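Local coordinates for XC6422 protein (Xanthomonas campestris, PDB 2FUK) that is a small serine hydrolase of the alpha/beta-hydrolase fold, without a lid, that probably works through a Ser-His-Asp triad, at residues 74-78 with 92-97; 118-123 with 139-143. One frame throughout, in Å; residues are numbered along the deposited sequence.

Interaction 1: residues 74-78 with 92-97; sequences RFNFR and GEQDDL
Two torsions bring Arg78 onto Asp96: chi1 of 60° sets CG of the arginine between its own backbone N and carbonyl carbon, and a bend at chi3 (57°) turns the guanidinium back toward helix 92-107. In this alpha/beta-hydrolase fold the contact joins the C-terminal end of strand 71-75, and the loop after it, to the first turns of that helix. Arg78 grips the carboxylate side-on with two nitrogens. NE reaches Asp96 OD2 on its syn side at 3.0 Å, while NH2 reaches Asp96 OD1, also at 3.0 Å but from well above the carboxylate plane. The guanidinium and carboxylate planes stand 43° apart, yet both acceptors lie close to the guanidinium plane. The backbone adds a third bond, Arg78 N to Asp96 OD2 at 3.1 Å, from the opposite face of the carboxylate to NE; three donors therefore fix its rotation. One face of the guanidinium lies over Gly92, whose CA sits 3.4 Å from that plane.

On the Glu93 side of the contact, the ring of Phe77 meets the aliphatic part of Glu93, CD1 lying 3.6 Å from Glu93 CB. A bend at chi2 turns the Glu93 carboxylate to the loop before the helix, where OE1 accepts from Asp88 N and OE2 from Gly90 N; OE1 still lies beside Arg78 CG. Phe75, directed toward the helix, packs beside Leu97 and, like Leu97, touches Ile41 of strand 38-43. The Phe75 ring tip closes this apolar end, with CZ 3.8 Å from Leu97 CA and CE2 4.0 Å from Leu97 CD2.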
ATOM      1  N   ARG A  74       2.710 -11.825 -13.255  1.00  5.40           N
ATOM      2  CA  ARG A  74       3.664 -11.011 -13.993  1.00  5.50           C
ATOM      3  C   ARG A  74       4.495 -11.998 -14.802  1.00  4.77           C
ATOM      4  O   ARG A  74       4.575 -13.180 -14.454  1.00  5.56           O
ATOM      5  CB  ARG A  74       4.572 -10.231 -13.038  1.00  5.00           C
ATOM      6  CG  ARG A  74       3.868  -9.103 -12.303  1.00  5.97           C
ATOM      7  CD  ARG A  74       4.803  -8.446 -11.302  1.00  8.94           C
ATOM      8  NE  ARG A  74       5.073  -9.315 -10.161  1.00  8.97           N
ATOM      9  CZ  ARG A  74       6.280  -9.745  -9.796  1.00  8.55           C
ATOM     10  NH1 ARG A  74       6.403 -10.531  -8.736  1.00 10.27           N
ATOM     11  NH2 ARG A  74       7.361  -9.396 -10.486  1.00 10.77           N
ATOM     12  N   PHE A  75       5.099 -11.532 -15.886  1.00  6.56           N
ATOM     13  CA  PHE A  75       5.921 -12.419 -16.694  1.00  6.33           C
ATOM     14  C   PHE A  75       6.832 -11.633 -17.619  1.00  7.25           C
ATOM     15  O   PHE A  75       6.577 -10.464 -17.931  1.00  7.80           O
ATOM     16  CB  PHE A  75       5.031 -13.385 -17.504  1.00  7.60           C
ATOM     17  CG  PHE A  75       4.374 -12.762 -18.709  1.00  5.78           C
ATOM     18  CD1 PHE A  75       4.942 -12.893 -19.974  1.00  5.95           C
ATOM     19  CD2 PHE A  75       3.175 -12.064 -18.582  1.00  4.28           C
ATOM     20  CE1 PHE A  75       4.327 -12.340 -21.099  1.00  5.12           C
ATOM     21  CE2 PHE A  75       2.552 -11.508 -19.692  1.00  7.06           C
ATOM     22  CZ  PHE A  75       3.126 -11.646 -20.957  1.00  6.56           C
ATOM     23  N   ASN A  76       7.915 -12.278 -18.035  1.00  6.07           N
ATOM     24  CA  ASN A  76       8.857 -11.654 -18.941  1.00  7.12           C
ATOM     25  C   ASN A  76       8.543 -12.041 -20.379  1.00  6.97           C
ATOM     26  O   ASN A  76       8.354 -13.217 -20.685  1.00  6.34           O
ATOM     27  CB  ASN A  76      10.289 -12.085 -18.606  1.00  8.56           C
ATOM     28  CG  ASN A  76      10.846 -11.360 -17.405  1.00  8.24           C
ATOM     29  OD1 ASN A  76      10.446 -10.239 -17.117  1.00  8.49           O
ATOM     30  ND2 ASN A  76      11.792 -11.988 -16.710  1.00  7.90           N
ATOM     31  N   PHE A  77       8.454 -11.041 -21.252  1.00  7.69           N
ATOM     32  CA  PHE A  77       8.212 -11.291 -22.666  1.00  8.20           C
ATOM     33  C   PHE A  77       9.460 -11.984 -23.202  1.00  8.27           C
ATOM     34  O   PHE A  77      10.518 -11.952 -22.567  1.00  7.83           O
ATOM     35  CB  PHE A  77       8.014  -9.976 -23.428  1.00  8.82           C
ATOM     36  CG  PHE A  77       6.644  -9.370 -23.274  1.00  6.88           C
ATOM     37  CD1 PHE A  77       5.506 -10.087 -23.620  1.00  6.05           C
ATOM     38  CD2 PHE A  77       6.496  -8.063 -22.813  1.00  8.14           C
ATOM     39  CE1 PHE A  77       4.229  -9.507 -23.515  1.00  6.77           C
ATOM     40  CE2 PHE A  77       5.233  -7.477 -22.704  1.00  7.95           C
ATOM     41  CZ  PHE A  77       4.097  -8.200 -23.057  1.00  7.57           C
ATOM     42  N   ARG A  78       9.340 -12.608 -24.366  1.00  7.95           N
ATOM     43  CA  ARG A  78      10.479 -13.287 -24.969  1.00  8.34           C
ATOM     44  C   ARG A  78      11.720 -12.376 -24.984  1.00  8.85           C
ATOM     45  O   ARG A  78      11.611 -11.166 -25.181  1.00  8.39           O
ATOM     46  CB  ARG A  78      10.128 -13.710 -26.398  1.00  7.82           C
ATOM     47  CG  ARG A  78       9.760 -12.553 -27.306  1.00  7.75           C
ATOM     48  CD  ARG A  78       9.229 -13.047 -28.641  1.00  7.71           C
ATOM     49  NE  ARG A  78       8.073 -13.922 -28.479  1.00  9.74           N
ATOM     50  CZ  ARG A  78       7.524 -14.612 -29.472  1.00  8.56           C
ATOM     51  NH1 ARG A  78       8.037 -14.522 -30.693  1.00 10.21           N
ATOM     52  NH2 ARG A  78       6.471 -15.387 -29.245  1.00  8.63           N
ATOM     53  N   GLY A  92       4.945 -11.290 -31.687  1.00  8.85           N
ATOM     54  CA  GLY A  92       5.082 -12.533 -30.957  1.00  7.97           C
ATOM     55  C   GLY A  92       4.778 -12.352 -29.479  1.00  8.19           C
ATOM     56  O   GLY A  92       4.400 -13.307 -28.802  1.00  8.13           O
ATOM     57  N   GLU A  93       4.943 -11.133 -28.975  1.00  7.87           N
ATOM     58  CA  GLU A  93       4.676 -10.869 -27.567  1.00  7.90           C
ATOM     59  C   GLU A  93       3.196 -11.071 -27.254  1.00  8.60           C
ATOM     60  O   GLU A  93       2.840 -11.418 -26.133  1.00  6.83           O
ATOM     61  CB  GLU A  93       5.127  -9.453 -27.179  1.00  8.13           C
ATOM     62  CG  GLU A  93       6.651  -9.308 -27.008  1.00  7.37           C
ATOM     63  CD  GLU A  93       7.410  -9.161 -28.320  1.00  7.25           C
ATOM     64  OE1 GLU A  93       8.659  -9.220 -28.281  1.00  6.75           O
ATOM     65  OE2 GLU A  93       6.767  -8.976 -29.375  1.00  9.56           O
ATOM     66  N   GLN A  94       2.334 -10.859 -28.245  1.00  8.82           N
ATOM     67  CA  GLN A  94       0.906 -11.071 -28.032  1.00  7.01           C
ATOM     68  C   GLN A  94       0.663 -12.559 -27.838  1.00  7.39           C
ATOM     69  O   GLN A  94      -0.231 -12.962 -27.094  1.00  6.97           O
ATOM     70  CB  GLN A  94       0.098 -10.591 -29.233  1.00  8.12           C
ATOM     71  CG  GLN A  94       0.013  -9.088 -29.378  1.00  8.39           C
ATOM     72  CD  GLN A  94      -0.732  -8.696 -30.636  1.00  9.89           C
ATOM     73  OE1 GLN A  94      -1.900  -9.044 -30.809  1.00 11.94           O
ATOM     74  NE2 GLN A  94      -0.055  -7.984 -31.528  1.00 10.53           N
ATOM     75  N   ASP A  95       1.461 -13.377 -28.518  1.00  7.31           N
ATOM     76  CA  ASP A  95       1.324 -14.822 -28.402  1.00  7.83           C
ATOM     77  C   ASP A  95       1.839 -15.271 -27.040  1.00  7.04           C
ATOM     78  O   ASP A  95       1.303 -16.213 -26.456  1.00  8.08           O
ATOM     79  CB  ASP A  95       2.090 -15.536 -29.520  1.00  8.76           C
ATOM     80  CG  ASP A  95       1.622 -15.118 -30.907  1.00 11.02           C
ATOM     81  OD1 ASP A  95       0.415 -14.828 -31.067  1.00 12.12           O
ATOM     82  OD2 ASP A  95       2.461 -15.097 -31.841  1.00 13.03           O
ATOM     83  N   ASP A  96       2.877 -14.602 -26.539  1.00  7.51           N
ATOM     84  CA  ASP A  96       3.427 -14.933 -25.224  1.00  7.30           C
ATOM     85  C   ASP A  96       2.343 -14.659 -24.190  1.00  6.96           C
ATOM     86  O   ASP A  96       2.111 -15.458 -23.283  1.00  6.76           O
ATOM     87  CB  ASP A  96       4.644 -14.064 -24.878  1.00  7.62           C
ATOM     88  CG  ASP A  96       5.847 -14.343 -25.751  1.00  6.21           C
ATOM     89  OD1 ASP A  96       5.954 -15.459 -26.295  1.00  7.36           O
ATOM     90  OD2 ASP A  96       6.702 -13.438 -25.872  1.00  7.85           O
ATOM     91  N   LEU A  97       1.685 -13.513 -24.335  1.00  7.42           N
ATOM     92  CA  LEU A  97       0.614 -13.120 -23.426  1.00  7.47           C
ATOM     93  C   LEU A  97      -0.517 -14.150 -23.494  1.00  7.81           C
ATOM     94  O   LEU A  97      -1.090 -14.514 -22.468  1.00  7.32           O
ATOM     95  CB  LEU A  97       0.073 -11.739 -23.813  1.00  7.83           C
ATOM     96  CG  LEU A  97      -0.384 -10.753 -22.728  1.00 13.11           C
ATOM     97  CD1 LEU A  97      -1.407  -9.822 -23.339  1.00  7.92           C
ATOM     98  CD2 LEU A  97      -0.958 -11.454 -21.511  1.00  9.04           C
TER

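Interaction 2: residues 118-123 with 139-143; sequences FSFGAY and SIAPP
Phe118 and Ile140 are paired across neighbouring parallel strands, both side chains on the same face of the sheet and crossing at about a right angle. The Phe118 ring turns its edge to Ile140 O, 3.4 Å from CD1, and to Ala141 CB, 3.8 Å from CE1; CD1 also packs against the apolar Ile140 CG2. With chi1 at 169°, CG of Phe118 stands opposite the backbone N, which directs this edge to the strand end. On one ring face sits CB of Ser119.

Ser119 turns its side chain away from 139-143 while its backbone faces it. Its N donates to Ile140 O at 2.8 Å, nearly straight at 175° and almost in line with the carbonyl. Its CA makes a CH...O contact with Ala141 O at 3.3 Å. The positive phi of Ser119 (55°) is the strained turn expected of a nucleophile elbow, and Gly117-Ser119-Gly121 fits the GxSxG pattern. Ser119 is thus probably the nucleophile, with His195 and Asp166 in triad geometry.

Behind the elbow, Ala122 points its methyl group at the strand end and the residues after it, CB being 4.0 Å from Pro142 CA and 4.1 Å from Ser139 CB. The Pro143 ring lies against the first helical turn, its CG 4.0 Å from Tyr123 CB. Ser119 O accepts from Ala122 N and Tyr123 N, and Pro143 CD packs 3.0 Å from it.

The contact joins elements of the beta-alpha-beta unit made of strand 112-118, helix 120-132 and strand 136-140. Helix 56-66 packs on Phe118 and Ile140, whereas Pro142 reaches strand 158-163 and helix 171-178.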
ATOM      1  N   PHE A 118       2.042  -1.626 -19.009  1.00  6.21           N
ATOM      2  CA  PHE A 118       2.694  -0.329 -18.961  1.00  6.22           C
ATOM      3  C   PHE A 118       3.486  -0.102 -20.249  1.00  7.34           C
ATOM      4  O   PHE A 118       4.338  -0.916 -20.612  1.00  7.52           O
ATOM      5  CB  PHE A 118       3.617  -0.269 -17.737  1.00  6.23           C
ATOM      6  CG  PHE A 118       4.539   0.925 -17.716  1.00  6.82           C
ATOM      7  CD1 PHE A 118       4.076   2.197 -18.046  1.00  9.08           C
ATOM      8  CD2 PHE A 118       5.872   0.771 -17.344  1.00  7.27           C
ATOM      9  CE1 PHE A 118       4.928   3.298 -18.006  1.00  7.24           C
ATOM     10  CE2 PHE A 118       6.738   1.871 -17.300  1.00  7.62           C
ATOM     11  CZ  PHE A 118       6.266   3.135 -17.630  1.00  7.63           C
ATOM     12  N   SER A 119       3.173   1.000 -20.927  1.00  7.56           N
ATOM     13  CA  SER A 119       3.826   1.417 -22.173  1.00  8.93           C
ATOM     14  C   SER A 119       3.777   0.306 -23.228  1.00  8.41           C
ATOM     15  O   SER A 119       2.699  -0.016 -23.729  1.00  8.68           O
ATOM     16  CB  SER A 119       5.271   1.849 -21.876  1.00  9.88           C
ATOM     17  OG  SER A 119       5.734   2.814 -22.807  1.00 13.16           O
ATOM     18  N   PHE A 120       4.922  -0.271 -23.583  1.00  7.26           N
ATOM     19  CA  PHE A 120       4.922  -1.356 -24.563  1.00  7.70           C
ATOM     20  C   PHE A 120       3.950  -2.439 -24.105  1.00  7.10           C
ATOM     21  O   PHE A 120       3.264  -3.052 -24.921  1.00  7.11           O
ATOM     22  CB  PHE A 120       6.331  -1.945 -24.719  1.00  8.01           C
ATOM     23  CG  PHE A 120       6.382  -3.207 -25.548  1.00  8.43           C
ATOM     24  CD1 PHE A 120       6.496  -4.453 -24.934  1.00  8.81           C
ATOM     25  CD2 PHE A 120       6.317  -3.150 -26.937  1.00  7.89           C
ATOM     26  CE1 PHE A 120       6.547  -5.628 -25.691  1.00  9.21           C
ATOM     27  CE2 PHE A 120       6.369  -4.319 -27.703  1.00  8.60           C
ATOM     28  CZ  PHE A 120       6.483  -5.560 -27.076  1.00  9.75           C
ATOM     29  N   GLY A 121       3.890  -2.663 -22.794  1.00  7.22           N
ATOM     30  CA  GLY A 121       2.997  -3.673 -22.259  1.00  7.56           C
ATOM     31  C   GLY A 121       1.534  -3.308 -22.443  1.00  6.82           C
ATOM     32  O   GLY A 121       0.669  -4.183 -22.486  1.00  6.85           O
ATOM     33  N   ALA A 122       1.251  -2.014 -22.523  1.00  7.09           N
ATOM     34  CA  ALA A 122      -0.117  -1.557 -22.731  1.00  7.41           C
ATOM     35  C   ALA A 122      -0.473  -1.797 -24.196  1.00  7.32           C
ATOM     36  O   ALA A 122      -1.614  -2.130 -24.525  1.00  7.46           O
ATOM     37  CB  ALA A 122      -0.237  -0.073 -22.388  1.00  6.78           C
ATOM     38  N   TYR A 123       0.508  -1.626 -25.075  1.00  8.39           N
ATOM     39  CA  TYR A 123       0.278  -1.855 -26.496  1.00  8.21           C
ATOM     40  C   TYR A 123      -0.034  -3.332 -26.717  1.00  8.13           C
ATOM     41  O   TYR A 123      -1.002  -3.665 -27.388  1.00  7.98           O
ATOM     42  CB  TYR A 123       1.515  -1.449 -27.311  1.00  9.33           C
ATOM     43  CG  TYR A 123       1.528  -1.956 -28.742  1.00 10.46           C
ATOM     44  CD1 TYR A 123       0.603  -1.492 -29.681  1.00 13.34           C
ATOM     45  CD2 TYR A 123       2.479  -2.887 -29.158  1.00 13.56           C
ATOM     46  CE1 TYR A 123       0.627  -1.942 -31.010  1.00 14.75           C
ATOM     47  CE2 TYR A 123       2.514  -3.343 -30.478  1.00 14.67           C
ATOM     48  CZ  TYR A 123       1.585  -2.865 -31.400  1.00 15.29           C
ATOM     49  OH  TYR A 123       1.628  -3.300 -32.710  1.00 16.20           O
ATOM     50  N   SER A 139      -4.544   0.327 -19.103  1.00  6.46           N
ATOM     51  CA  SER A 139      -3.423   0.784 -19.918  1.00  5.59           C
ATOM     52  C   SER A 139      -2.713   1.937 -19.234  1.00  6.96           C
ATOM     53  O   SER A 139      -3.299   2.994 -19.042  1.00  6.44           O
ATOM     54  CB  SER A 139      -3.915   1.262 -21.289  1.00  6.92           C
ATOM     55  OG  SER A 139      -4.698   0.271 -21.923  1.00  7.37           O
ATOM     56  N   ILE A 140      -1.458   1.726 -18.866  1.00  5.42           N
ATOM     57  CA  ILE A 140      -0.668   2.759 -18.222  1.00  6.22           C
ATOM     58  C   ILE A 140       0.305   3.289 -19.272  1.00  6.87           C
ATOM     59  O   ILE A 140       1.161   2.559 -19.759  1.00  7.18           O
ATOM     60  CB  ILE A 140       0.113   2.186 -17.023  1.00  6.20           C
ATOM     61  CG1 ILE A 140      -0.867   1.526 -16.039  1.00  8.07           C
ATOM     62  CG2 ILE A 140       0.900   3.298 -16.343  1.00  7.84           C
ATOM     63  CD1 ILE A 140      -0.191   0.781 -14.892  1.00  7.02           C
ATOM     64  N   ALA A 141       0.155   4.563 -19.615  1.00  7.11           N
ATOM     65  CA  ALA A 141       0.991   5.210 -20.615  1.00  6.96           C
ATOM     66  C   ALA A 141       0.960   4.489 -21.963  1.00  8.43           C
ATOM     67  O   ALA A 141       2.008   4.106 -22.498  1.00  8.74           O
ATOM     68  CB  ALA A 141       2.425   5.323 -20.110  1.00  7.23           C
ATOM     69  N   PRO A 142      -0.243   4.296 -22.537  1.00  8.40           N
ATOM     70  CA  PRO A 142      -0.315   3.614 -23.835  1.00  8.58           C
ATOM     71  C   PRO A 142       0.517   4.445 -24.795  1.00 10.35           C
ATOM     72  O   PRO A 142       0.285   5.638 -24.942  1.00 10.15           O
ATOM     73  CB  PRO A 142      -1.807   3.648 -24.166  1.00  8.78           C
ATOM     74  CG  PRO A 142      -2.288   4.892 -23.458  1.00  8.36           C
ATOM     75  CD  PRO A 142      -1.565   4.805 -22.133  1.00  8.57           C
ATOM     76  N   PRO A 143       1.498   3.823 -25.455  1.00 11.38           N
ATOM     77  CA  PRO A 143       2.371   4.532 -26.390  1.00 11.97           C
ATOM     78  C   PRO A 143       1.765   4.996 -27.705  1.00 13.38           C
ATOM     79  O   PRO A 143       2.219   4.591 -28.771  1.00 11.99           O
ATOM     80  CB  PRO A 143       3.514   3.542 -26.592  1.00 12.12           C
ATOM     81  CG  PRO A 143       2.800   2.235 -26.551  1.00 14.17           C
ATOM     82  CD  PRO A 143       1.873   2.398 -25.361  1.00 11.99           C
TER

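How the interactions relate
From the N terminus, strand 71-75 runs into the loop after it, and interaction 1 closes the helix- and strand-free connection between residues 78 and 92 by returning to the start of helix 92-107. That helix leads on to strand 112-118, after which interaction 2 closes a second loop, formed by helix 120-132 and strand 136-140. The two loops follow in series, neither nesting nor crossing. Their centres are about 14 Å apart, but they touch: Phe77 CE2 packs 3.8 Å from Phe120 CE1, and Glu93 CG lies at the same distance from Phe120 CZ. Helices 92-107 and 120-132 thereby meet beside the one mixed sheet that both contacts reach.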